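Local coordinates for cysteine hydrolase (PDB 3IRV), which probably acts as a hydrolase of the isochorismatase family, cysteine hydrolase group, though its substrate is not established, at residues Thr23-Val28 and Thr141-Gly146. Residues are numbered along the deposited sequence; the frame is centred on the assembly and turned at random.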
loop_
_atom_site.group_PDB
_atom_site.type_symbol
_atom_site.label_atom_id
_atom_site.label_comp_id
_atom_site.label_asym_id
_atom_site.label_seq_id
_atom_site.Cartn_x
_atom_site.Cartn_y
_atom_site.Cartn_z
ATOM N N THR A 23 18.886 12.568 -3.999
ATOM C CA THR A 23 17.493 12.554 -4.451
ATOM C C THR A 23 17.368 11.848 -5.802
ATOM O O THR A 23 18.272 11.941 -6.642
ATOM C CB THR A 23 16.979 14.007 -4.574
ATOM O OG1 THR A 23 17.143 14.647 -3.305
ATOM C CG2 THR A 23 15.484 14.088 -4.939
ATOM N N ALA A 24 16.252 11.139 -6.011
ATOM C CA ALA A 24 15.941 10.629 -7.335
ATOM C C ALA A 24 14.476 10.881 -7.649
ATOM O O ALA A 24 13.643 10.896 -6.752
ATOM C CB ALA A 24 16.192 9.157 -7.411
ATOM N N VAL A 25 14.182 11.002 -8.941
ATOM C CA VAL A 25 12.792 11.064 -9.417
ATOM C C VAL A 25 12.418 9.697 -9.927
ATOM O O VAL A 25 13.181 9.085 -10.675
ATOM C CB VAL A 25 12.647 12.053 -10.607
ATOM C CG1 VAL A 25 11.250 11.958 -11.271
ATOM C CG2 VAL A 25 12.966 13.479 -10.129
ATOM N N ILE A 26 11.250 9.221 -9.507
ATOM C CA ILE A 26 10.759 7.935 -9.978
ATOM C C ILE A 26 9.487 8.153 -10.804
ATOM O O ILE A 26 8.475 8.677 -10.317
ATOM C CB ILE A 26 10.495 6.949 -8.832
ATOM C CG1 ILE A 26 11.734 6.824 -7.933
ATOM C CG2 ILE A 26 10.091 5.579 -9.400
ATOM C CD1 ILE A 26 11.503 5.947 -6.722
ATOM N N VAL A 27 9.561 7.771 -12.084
ATOM C CA VAL A 27 8.432 7.930 -13.016
ATOM C C VAL A 27 7.745 6.570 -13.153
ATOM O O VAL A 27 8.280 5.638 -13.791
ATOM C CB VAL A 27 8.906 8.407 -14.412
ATOM C CG1 VAL A 27 7.707 8.660 -15.290
ATOM C CG2 VAL A 27 9.780 9.701 -14.299
ATOM N N VAL A 28 6.589 6.445 -12.508
ATOM C CA VAL A 28 5.940 5.140 -12.395
ATOM C C VAL A 28 5.050 4.819 -13.594
ATOM O O VAL A 28 4.014 5.485 -13.800
ATOM C CB VAL A 28 5.103 5.068 -11.103
ATOM C CG1 VAL A 28 4.492 3.657 -10.942
ATOM C CG2 VAL A 28 5.959 5.498 -9.876
ATOM N N THR A 141 16.037 10.137 -0.667
ATOM C CA THR A 141 14.845 10.927 -0.911
ATOM C C THR A 141 14.360 10.647 -2.322
ATOM O O THR A 141 15.147 10.712 -3.284
ATOM C CB THR A 141 15.144 12.425 -0.734
ATOM O OG1 THR A 141 15.698 12.634 0.575
ATOM C CG2 THR A 141 13.857 13.256 -0.920
ATOM N N ILE A 142 13.080 10.294 -2.449
ATOM C CA ILE A 142 12.505 9.986 -3.768
ATOM C C ILE A 142 11.255 10.813 -4.053
ATOM O O ILE A 142 10.409 10.990 -3.173
ATOM C CB ILE A 142 12.216 8.465 -3.953
ATOM C CG1 ILE A 142 11.236 7.928 -2.889
ATOM C CG2 ILE A 142 13.527 7.637 -3.937
ATOM C CD1 ILE A 142 10.851 6.431 -3.087
ATOM N N ILE A 143 11.148 11.284 -5.300
ATOM C CA ILE A 143 9.996 12.079 -5.748
ATOM C C ILE A 143 9.205 11.173 -6.683
ATOM O O ILE A 143 9.766 10.719 -7.691
ATOM C CB ILE A 143 10.491 13.312 -6.549
ATOM C CG1 ILE A 143 11.298 14.228 -5.613
ATOM C CG2 ILE A 143 9.320 14.077 -7.172
ATOM C CD1 ILE A 143 12.129 15.286 -6.356
ATOM N N VAL A 144 7.924 10.923 -6.379
ATOM C CA VAL A 144 7.153 9.913 -7.105
ATOM C C VAL A 144 6.091 10.592 -7.961
ATOM O O VAL A 144 5.343 11.459 -7.462
ATOM C CB VAL A 144 6.495 8.907 -6.131
ATOM C CG1 VAL A 144 5.546 7.951 -6.874
ATOM C CG2 VAL A 144 7.588 8.120 -5.369
ATOM N N CYS A 145 6.071 10.224 -9.243
ATOM C CA CYS A 145 5.028 10.644 -10.173
ATOM C C CYS A 145 4.670 9.478 -11.083
ATOM O O CYS A 145 5.377 8.454 -11.079
ATOM C CB CYS A 145 5.516 11.837 -10.990
ATOM S SG CYS A 145 6.986 11.454 -12.047
ATOM N N GLY A 146 3.574 9.607 -11.840
ATOM C CA GLY A 146 3.167 8.548 -12.771
ATOM C C GLY A 146 1.774 8.022 -12.515
ATOM O O GLY A 146 0.917 8.784 -12.128
HETATM O O HOH W 1 17.163 15.079 -0.363
#
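Val28 sets its CG2 against CG1 of Val144, 3.9 Å away, one register step back on the neighbouring strand. The pair illustrates how adjacent parallel strands are sealed inside an alpha/beta sheet: 23-28 and 141-146 lie side by side at the centre of the isochorismatase fold, the first also pairing with strand 66-72 and the second with strand 166-170. On the same face, Ile26 is modelled in two conformers. In one of them CG1 stands beside the residue's own backbone N, at chi1 -53°, and the ethyl arm runs back toward the start of the strands, bringing CD1 to 3.7 Å from Ile142 CD1 rather than onto the direct partner Val144.

Between the strands the backbone bonds alternate in the parallel manner. Ala24, Ile26 and Val28 supply every link from their side: Ala24 N, Ile26 N and Val28 N give to Thr141 O, Ile143 O and Cys145 O, while Ile143 N and Cys145 N give to Ala24 O and Ile26 O. Ile26 N lies 2.8 Å from Ile143 O, and Val28 N 2.7 Å from Cys145 O. Val25 and Val27 bond through their backbones to strand 66-72, so strand 23-28 is bonded along both edges.

The other face carries Thr23, Val25, Val27, Thr141, Ile143 and Cys145, with Leu56 and Leu57 of helix 50-62 against the valines. Here Ile143 CD1 reaches Thr23 CG2 at 3.8 Å, and Cys145 SG lies 4.0 Å from Val27 CG2. Polar groups gather at the start of the pair, where Thr23 OG1 is also bonded to Asn19 O. A single water donates to both threonine hydroxyls, lying 3.0 Å from Thr23 OG1 and equally far from Thr141 OG1.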